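Local coordinates for HTH-type transcriptional regulator PrpR (PDB 6D2S), which regulates transcription of the enzymes that break down short-chain fatty acids through the glyoxylate and methylcitrate cycles in Mycobacterium tuberculosis, at residues F241-T246 with L275-G280; P62-R67 with A79-P84. One frame throughout, in Å; residues are numbered along the deposited sequence.

Interaction 1: residues F241-T246 with L275-G280; sequences FWVAKT and LVYSTG
V243 meets the Y277 ring with both of its methyls, and F241, two residues back on the same side of strand 239-247, meets the backbone of Y277 and S278. The link is apolar: no hydrogen bond joins 241-246 to 275-280, whose nearest CA atoms, those of V243 and Y277, are 7.6 Å apart. Followed outward from CB, Y277 first wedges between two strand residues, its CB lying 3.7 Å from F241 CE2 and slightly farther from V243 CG2. At the root of the ring the same methyl continues, V243 CG2 lying 3.5 Å from Y277 CD2. The ring as a whole then lies under V243 CG1, which stands 3.8 Å from the centroid of the Y277 ring and 5° off its normal, a well-centred CH-pi contact. With CG1 anti to the backbone N of V243 (chi1 -177°), that methyl reaches the ring centre while CG2 stays beside the CG-CD2 edge of the ring. V276 CG1 backs the opposite face, so the phenol is sandwiched between two valine methyls, and OH ends on the backbone N of I152. F241 works differently: its CZ sits 3.3 Å from Y277 O, a carbonyl that accepts a hydrogen bond from R229, while F241 CD2 touches L275 CD1 at 3.9 Å. Strand 239-247 bonds antiparallel to 228-233 and 261-268, and the loop 275-280 packs over side chains on one side of it. This is plain core packing of a C-terminal loop against an antiparallel sheet, within the GAF-clan C-terminal region of PrpR.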
ATOM      1  N   PHE A 241     -18.108  -9.181   1.035  1.00 20.84           N
ATOM      2  CA  PHE A 241     -18.329  -8.323  -0.114  1.00 20.78           C
ATOM      3  C   PHE A 241     -16.972  -7.968  -0.710  1.00 23.36           C
ATOM      4  O   PHE A 241     -16.084  -7.484   0.003  1.00 22.61           O
ATOM      5  CB  PHE A 241     -19.101  -7.065   0.287  1.00 22.04           C
ATOM      6  CG  PHE A 241     -19.612  -6.277  -0.883  1.00 26.13           C
ATOM      7  CD1 PHE A 241     -20.950  -6.313  -1.226  1.00 23.88           C
ATOM      8  CD2 PHE A 241     -18.747  -5.530  -1.663  1.00 27.09           C
ATOM      9  CE1 PHE A 241     -21.424  -5.605  -2.311  1.00 24.31           C
ATOM     10  CE2 PHE A 241     -19.219  -4.823  -2.755  1.00 23.41           C
ATOM     11  CZ  PHE A 241     -20.551  -4.851  -3.073  1.00 21.79           C
ATOM     12  N   TRP A 242     -16.811  -8.224  -2.004  1.00 21.40           N
ATOM     13  CA  TRP A 242     -15.527  -8.111  -2.678  1.00 22.45           C
ATOM     14  C   TRP A 242     -15.591  -7.044  -3.758  1.00 19.96           C
ATOM     15  O   TRP A 242     -16.568  -6.964  -4.510  1.00 21.59           O
ATOM     16  CB  TRP A 242     -15.116  -9.452  -3.297  1.00 25.72           C
ATOM     17  CG  TRP A 242     -14.680 -10.471  -2.279  1.00 29.15           C
ATOM     18  CD1 TRP A 242     -15.447 -11.436  -1.690  1.00 29.01           C
ATOM     19  CD2 TRP A 242     -13.364 -10.615  -1.730  1.00 30.70           C
ATOM     20  NE1 TRP A 242     -14.687 -12.167  -0.804  1.00 29.73           N
ATOM     21  CE2 TRP A 242     -13.405 -11.686  -0.818  1.00 34.58           C
ATOM     22  CE3 TRP A 242     -12.155  -9.941  -1.930  1.00 40.29           C
ATOM     23  CZ2 TRP A 242     -12.284 -12.102  -0.105  1.00 38.81           C
ATOM     24  CZ3 TRP A 242     -11.047 -10.350  -1.218  1.00 41.98           C
ATOM     25  CH2 TRP A 242     -11.119 -11.422  -0.319  1.00 39.67           C
ATOM     26  N   VAL A 243     -14.545  -6.220  -3.830  1.00 19.28           N
ATOM     27  CA  VAL A 243     -14.392  -5.232  -4.894  1.00 19.90           C
ATOM     28  C   VAL A 243     -12.994  -5.401  -5.468  1.00 19.07           C
ATOM     29  O   VAL A 243     -12.023  -5.502  -4.711  1.00 19.88           O
ATOM     30  CB  VAL A 243     -14.603  -3.796  -4.376  1.00 25.11           C
ATOM     31  CG1 VAL A 243     -14.514  -2.802  -5.518  1.00 25.12           C
ATOM     32  CG2 VAL A 243     -15.946  -3.688  -3.665  1.00 31.78           C
ATOM     33  N   ALA A 244     -12.891  -5.472  -6.797  1.00 19.86           N
ATOM     34  CA  ALA A 244     -11.623  -5.774  -7.447  1.00 20.63           C
ATOM     35  C   ALA A 244     -11.494  -4.989  -8.745  1.00 24.66           C
ATOM     36  O   ALA A 244     -12.485  -4.619  -9.378  1.00 23.45           O
ATOM     37  CB  ALA A 244     -11.478  -7.277  -7.752  1.00 23.73           C
ATOM     38  N   LYS A 245     -10.248  -4.740  -9.138  1.00 21.67           N
ATOM     39  CA  LYS A 245      -9.992  -4.133 -10.433  1.00 22.58           C
ATOM     40  C   LYS A 245      -8.590  -4.513 -10.877  1.00 24.83           C
ATOM     41  O   LYS A 245      -7.709  -4.745 -10.041  1.00 25.20           O
ATOM     42  CB  LYS A 245     -10.133  -2.607 -10.365  1.00 26.63           C
ATOM     43  CG  LYS A 245     -10.197  -1.926 -11.714  1.00 29.59           C
ATOM     44  CD  LYS A 245     -10.565  -0.459 -11.577  1.00 29.52           C
ATOM     45  CE  LYS A 245      -9.330   0.389 -11.369  1.00 38.81           C
ATOM     46  NZ  LYS A 245      -9.639   1.846 -11.488  1.00 43.32           N
ATOM     47  N   THR A 246      -8.388  -4.567 -12.194  1.00 25.11           N
ATOM     48  CA  THR A 246      -7.031  -4.673 -12.707  1.00 26.36           C
ATOM     49  C   THR A 246      -6.308  -3.352 -12.488  1.00 29.32           C
ATOM     50  O   THR A 246      -6.925  -2.288 -12.379  1.00 26.80           O
ATOM     51  CB  THR A 246      -7.008  -5.027 -14.200  1.00 29.69           C
ATOM     52  OG1 THR A 246      -7.716  -4.034 -14.949  1.00 28.40           O
ATOM     53  CG2 THR A 246      -7.625  -6.392 -14.448  1.00 31.74           C
ATOM     54  N   LEU A 275     -19.679   0.827   2.415  1.00 17.19           N
ATOM     55  CA  LEU A 275     -19.053   0.889   1.097  1.00 16.80           C
ATOM     56  C   LEU A 275     -20.012   1.505   0.091  1.00 22.24           C
ATOM     57  O   LEU A 275     -21.166   1.084  -0.003  1.00 20.85           O
ATOM     58  CB  LEU A 275     -18.675  -0.501   0.593  1.00 16.74           C
ATOM     59  CG  LEU A 275     -17.767  -1.379   1.448  1.00 21.15           C
ATOM     60  CD1 LEU A 275     -17.621  -2.733   0.762  1.00 21.85           C
ATOM     61  CD2 LEU A 275     -16.424  -0.718   1.621  1.00 21.88           C
ATOM     62  N   VAL A 276     -19.518   2.452  -0.709  1.00 19.01           N
ATOM     63  CA  VAL A 276     -20.364   2.940  -1.791  1.00 19.35           C
ATOM     64  C   VAL A 276     -20.748   1.791  -2.716  1.00 26.74           C
ATOM     65  O   VAL A 276     -21.817   1.813  -3.339  1.00 25.89           O
ATOM     66  CB  VAL A 276     -19.671   4.090  -2.548  1.00 17.77           C
ATOM     67  CG1 VAL A 276     -18.397   3.609  -3.214  1.00 17.93           C
ATOM     68  CG2 VAL A 276     -20.634   4.708  -3.569  1.00 22.26           C
ATOM     69  N   TYR A 277     -19.913   0.750  -2.776  1.00 17.54           N
ATOM     70  CA  TYR A 277     -20.107  -0.364  -3.702  1.00 17.91           C
ATOM     71  C   TYR A 277     -21.334  -1.215  -3.400  1.00 18.91           C
ATOM     72  O   TYR A 277     -21.758  -1.981  -4.275  1.00 20.65           O
ATOM     73  CB  TYR A 277     -18.858  -1.245  -3.693  1.00 21.24           C
ATOM     74  CG  TYR A 277     -17.615  -0.477  -4.064  1.00 17.26           C
ATOM     75  CD1 TYR A 277     -17.462   0.043  -5.346  1.00 19.38           C
ATOM     76  CD2 TYR A 277     -16.606  -0.256  -3.132  1.00 16.70           C
ATOM     77  CE1 TYR A 277     -16.327   0.758  -5.692  1.00 24.91           C
ATOM     78  CE2 TYR A 277     -15.471   0.448  -3.469  1.00 18.51           C
ATOM     79  CZ  TYR A 277     -15.339   0.955  -4.748  1.00 17.02           C
ATOM     80  OH  TYR A 277     -14.208   1.649  -5.077  1.00 17.06           O
ATOM     81  N   SER A 278     -21.921  -1.105  -2.208  1.00 20.67           N
ATOM     82  CA  SER A 278     -22.936  -2.068  -1.781  1.00 21.63           C
ATOM     83  C   SER A 278     -24.349  -1.755  -2.279  1.00 30.55           C
ATOM     84  O   SER A 278     -25.310  -2.317  -1.745  1.00 37.36           O
ATOM     85  CB  SER A 278     -22.952  -2.178  -0.255  1.00 23.49           C
ATOM     86  OG  SER A 278     -23.385  -0.969   0.327  1.00 25.76           O
ATOM     87  N   THR A 279     -24.546  -0.905  -3.268  1.00 36.00           N
ATOM     88  CA  THR A 279     -25.858  -0.778  -3.893  1.00 40.83           C
ATOM     89  C   THR A 279     -25.815  -1.415  -5.274  1.00 40.31           C
ATOM     90  O   THR A 279     -24.883  -1.158  -6.042  1.00 38.89           O
ATOM     91  CB  THR A 279     -26.286   0.686  -3.999  1.00 38.28           C
ATOM     92  OG1 THR A 279     -26.165   1.312  -2.712  1.00 44.35           O
ATOM     93  CG2 THR A 279     -27.725   0.767  -4.467  1.00 29.33           C
ATOM     94  N   GLY A 280     -26.813  -2.231  -5.595  1.00 22.49           N
ATOM     95  CA  GLY A 280     -26.819  -2.855  -6.899  1.00 29.08           C
ATOM     96  C   GLY A 280     -27.683  -4.095  -6.953  1.00 27.38           C
ATOM     97  O   GLY A 280     -28.298  -4.511  -5.970  1.00 24.22           O
TER

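Interaction 2: residues P62-R67 with A79-P84; sequences PDTAKR and AHWLMP
K66 carries its extended side chain across L82 and the far rim of the W81 indole, at about a right angle to both, and its carbonyl ties the two loops together. That tie is the one direct hydrogen bond across the contact: A79 N donates to K66 O over 2.9 Å at an N-H...O angle of 163°, with the donor 45° out of the carbonyl plane. Packing is close around it. A79 CB lies 3.6 Å from K66 O, and L82 CD1 approaches the same oxygen. Further along the lysine, CD comes within 3.9 Å of L82 CD2, while CE stands 4.0 Å from W81 CH2. The chain is extended beyond CG, so successive methylenes cross the leucine methyls and the indole rim; NZ makes weak hydrogen bonds to Q86 and Y254.

The T64 side is looser and mediated by solvent. T64 OG1 and W81 NE1 are 4.1 Å apart, too far for a direct bond, and one water fills in: it accepts from W81 NE1 at 2.9 Å, in the plane of the indole, and donates to A65 O at 2.7 Å. Its link to T64 OG1 is weak. W81 CG sits between its backbone N and carbonyl carbon (chi1 52°), a torsion that turns the indole back over A79 CB and L82 CD2 and brings NE1 to the water. A79 to L82 form a type I beta turn, closed by L82 N to A79 O. The contact thus joins the loop entering strand 67-70 to the turn leading from strand 75-79 into helix 84-99, at the open end of the beta hairpin 67-70/75-79, in the IrrE N-terminal-like region.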
ATOM      1  N   PRO A  62      19.401   2.224 -14.167  1.00 39.11           N
ATOM      2  CA  PRO A  62      19.789   0.835 -14.441  1.00 43.65           C
ATOM      3  C   PRO A  62      18.626  -0.116 -14.198  1.00 40.20           C
ATOM      4  O   PRO A  62      17.918  -0.017 -13.196  1.00 37.11           O
ATOM      5  CB  PRO A  62      20.948   0.589 -13.464  1.00 47.76           C
ATOM      6  CG  PRO A  62      20.827   1.679 -12.414  1.00 45.98           C
ATOM      7  CD  PRO A  62      20.249   2.855 -13.139  1.00 40.26           C
ATOM      8  N   ASP A  63      18.412  -1.024 -15.152  1.00 43.61           N
ATOM      9  CA  ASP A  63      17.435  -2.105 -15.008  1.00 49.23           C
ATOM     10  C   ASP A  63      16.006  -1.580 -14.880  1.00 50.08           C
ATOM     11  O   ASP A  63      15.154  -2.224 -14.261  1.00 48.71           O
ATOM     12  CB  ASP A  63      17.779  -3.002 -13.813  1.00 58.89           C
ATOM     13  CG  ASP A  63      19.078  -3.773 -14.012  1.00 68.88           C
ATOM     14  OD1 ASP A  63      19.117  -4.667 -14.885  1.00 73.69           O
ATOM     15  OD2 ASP A  63      20.063  -3.477 -13.301  1.00 71.25           O
ATOM     16  N   THR A  64      15.729  -0.414 -15.470  1.00 45.62           N
ATOM     17  CA  THR A  64      14.399   0.197 -15.413  1.00 43.81           C
ATOM     18  C   THR A  64      13.848   0.213 -13.985  1.00 45.77           C
ATOM     19  O   THR A  64      12.639   0.104 -13.760  1.00 44.19           O
ATOM     20  CB  THR A  64      13.422  -0.504 -16.369  1.00 48.23           C
ATOM     21  OG1 THR A  64      12.335   0.377 -16.679  1.00 50.57           O
ATOM     22  CG2 THR A  64      12.866  -1.774 -15.748  1.00 45.04           C
ATOM     23  N   ALA A  65      14.737   0.343 -13.003  1.00 43.22           N
ATOM     24  CA  ALA A  65      14.297   0.495 -11.626  1.00 36.63           C
ATOM     25  C   ALA A  65      13.450   1.760 -11.483  1.00 29.90           C
ATOM     26  O   ALA A  65      13.474   2.652 -12.335  1.00 26.56           O
ATOM     27  CB  ALA A  65      15.502   0.549 -10.691  1.00 33.89           C
ATOM     28  N   LYS A  66      12.683   1.833 -10.387  1.00 21.38           N
ATOM     29  CA  LYS A  66      11.942   3.061 -10.106  1.00 18.12           C
ATOM     30  C   LYS A  66      12.783   4.092  -9.363  1.00 15.73           C
ATOM     31  O   LYS A  66      12.411   5.270  -9.330  1.00 16.49           O
ATOM     32  CB  LYS A  66      10.665   2.769  -9.306  1.00 17.24           C
ATOM     33  CG  LYS A  66       9.629   1.941 -10.060  1.00 23.27           C
ATOM     34  CD  LYS A  66       8.337   1.807  -9.259  1.00 25.58           C
ATOM     35  CE  LYS A  66       7.277   1.021 -10.031  1.00 32.48           C
ATOM     36  NZ  LYS A  66       5.937   1.104  -9.364  1.00 31.36           N
ATOM     37  N   ARG A  67      13.897   3.679  -8.765  1.00 14.39           N
ATOM     38  CA  ARG A  67      14.784   4.613  -8.095  1.00 15.70           C
ATOM     39  C   ARG A  67      16.174   4.002  -8.009  1.00 17.76           C
ATOM     40  O   ARG A  67      16.352   2.787  -8.151  1.00 19.97           O
ATOM     41  CB  ARG A  67      14.270   4.982  -6.695  1.00 13.22           C
ATOM     42  CG  ARG A  67      14.470   3.868  -5.666  1.00 16.19           C
ATOM     43  CD  ARG A  67      13.953   4.250  -4.270  1.00 16.70           C
ATOM     44  NE  ARG A  67      14.233   3.160  -3.343  1.00 18.88           N
ATOM     45  CZ  ARG A  67      13.431   2.118  -3.141  1.00 20.88           C
ATOM     46  NH1 ARG A  67      12.270   2.017  -3.787  1.00 20.24           N
ATOM     47  NH2 ARG A  67      13.792   1.169  -2.288  1.00 26.12           N
ATOM     48  N   ALA A  79      12.590   7.543 -11.184  1.00 14.21           N
ATOM     49  CA  ALA A  79      12.277   7.316 -12.591  1.00 15.10           C
ATOM     50  C   ALA A  79      11.296   8.354 -13.129  1.00 14.96           C
ATOM     51  O   ALA A  79      10.244   8.600 -12.537  1.00 14.94           O
ATOM     52  CB  ALA A  79      11.687   5.914 -12.782  1.00 17.92           C
ATOM     53  N   HIS A  80      11.630   8.915 -14.291  1.00 17.79           N
ATOM     54  CA  HIS A  80      10.820   9.971 -14.900  1.00 14.67           C
ATOM     55  C   HIS A  80       9.462   9.465 -15.370  1.00 19.82           C
ATOM     56  O   HIS A  80       8.514  10.254 -15.468  1.00 20.35           O
ATOM     57  CB  HIS A  80      11.583  10.582 -16.080  1.00 17.78           C
ATOM     58  CG  HIS A  80      11.550   9.732 -17.311  1.00 27.35           C
ATOM     59  ND1 HIS A  80      12.128   8.481 -17.369  1.00 27.00           N
ATOM     60  CD2 HIS A  80      10.968   9.934 -18.518  1.00 27.35           C
ATOM     61  CE1 HIS A  80      11.918   7.956 -18.563  1.00 25.70           C
ATOM     62  NE2 HIS A  80      11.219   8.818 -19.281  1.00 30.47           N
ATOM     63  N   TRP A  81       9.341   8.177 -15.689  1.00 17.26           N
ATOM     64  CA  TRP A  81       8.060   7.683 -16.179  1.00 20.72           C
ATOM     65  C   TRP A  81       7.036   7.474 -15.069  1.00 22.10           C
ATOM     66  O   TRP A  81       5.898   7.090 -15.364  1.00 17.38           O
ATOM     67  CB  TRP A  81       8.253   6.383 -16.971  1.00 25.19           C
ATOM     68  CG  TRP A  81       9.028   5.310 -16.268  1.00 19.16           C
ATOM     69  CD1 TRP A  81      10.377   5.113 -16.307  1.00 26.50           C
ATOM     70  CD2 TRP A  81       8.496   4.274 -15.428  1.00 25.12           C
ATOM     71  NE1 TRP A  81      10.718   4.018 -15.542  1.00 22.28           N
ATOM     72  CE2 TRP A  81       9.582   3.490 -14.991  1.00 23.65           C
ATOM     73  CE3 TRP A  81       7.206   3.936 -15.008  1.00 26.91           C
ATOM     74  CZ2 TRP A  81       9.417   2.385 -14.151  1.00 25.81           C
ATOM     75  CZ3 TRP A  81       7.040   2.838 -14.182  1.00 28.32           C
ATOM     76  CH2 TRP A  81       8.142   2.077 -13.761  1.00 20.02           C
ATOM     77  N   LEU A  82       7.395   7.729 -13.812  1.00 15.02           N
ATOM     78  CA  LEU A  82       6.437   7.629 -12.720  1.00 15.64           C
ATOM     79  C   LEU A  82       5.584   8.886 -12.614  1.00 17.84           C
ATOM     80  O   LEU A  82       6.066   9.999 -12.845  1.00 17.03           O
ATOM     81  CB  LEU A  82       7.162   7.410 -11.390  1.00 16.64           C
ATOM     82  CG  LEU A  82       8.025   6.160 -11.263  1.00 17.80           C
ATOM     83  CD1 LEU A  82       8.801   6.201  -9.950  1.00 17.17           C
ATOM     84  CD2 LEU A  82       7.173   4.876 -11.354  1.00 19.58           C
ATOM     85  N   MET A  83       4.305   8.698 -12.271  0.58 18.20           N
ATOM     86  CA  MET A  83       3.437   9.823 -11.961  0.58 20.79           C
ATOM     87  C   MET A  83       3.812  10.414 -10.605  0.58 17.20           C
ATOM     88  O   MET A  83       4.523   9.781  -9.816  0.58 16.82           O
ATOM     89  CB  MET A  83       1.973   9.388 -11.957  0.58 24.11           C
ATOM     90  CG  MET A  83       1.440   8.986 -13.315  0.58 30.57           C
ATOM     91  SD  MET A  83       1.484  10.358 -14.476  0.58 38.87           S
ATOM     92  CE  MET A  83       0.399  11.533 -13.673  0.58 37.68           C
ATOM     93  N   PRO A  84       3.353  11.638 -10.312  1.00 19.70           N
ATOM     94  CA  PRO A  84       3.741  12.280  -9.041  1.00 20.11           C
ATOM     95  C   PRO A  84       3.522  11.417  -7.811  1.00 16.49           C
ATOM     96  O   PRO A  84       4.356  11.424  -6.893  1.00 14.90           O
ATOM     97  CB  PRO A  84       2.864  13.538  -9.019  1.00 21.08           C
ATOM     98  CG  PRO A  84       2.692  13.874 -10.478  1.00 25.05           C
ATOM     99  CD  PRO A  84       2.547  12.534 -11.163  1.00 20.06           C
TER
HETATM  100  O   HOH W   1      13.435   3.138 -15.028  1.00 24.74           O

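Both segments of interaction 2 precede those of interaction 1 along the chain; interaction 2 lies in the IrrE N-terminal-like region, interaction 1 in the short-chain fatty acyl-CoA regulator C-terminal region. Their centres are 31 Å apart and their nearest atoms about 13 Å, without touching. They share no sheet. Interaction 2 sits at the end of the three-stranded mixed sheet 54-58, 75-79, 67-70, whereas interaction 1 uses strand 239-247 of the five-stranded antiparallel sheet. Each is thus local to its own region: interaction 1 packs a loop on a strand, interaction 2 ties two loops together. Neighbouring residues do cross between the two regions: I152 and D153 meet interaction 1, while Y254 and P257 meet interaction 2.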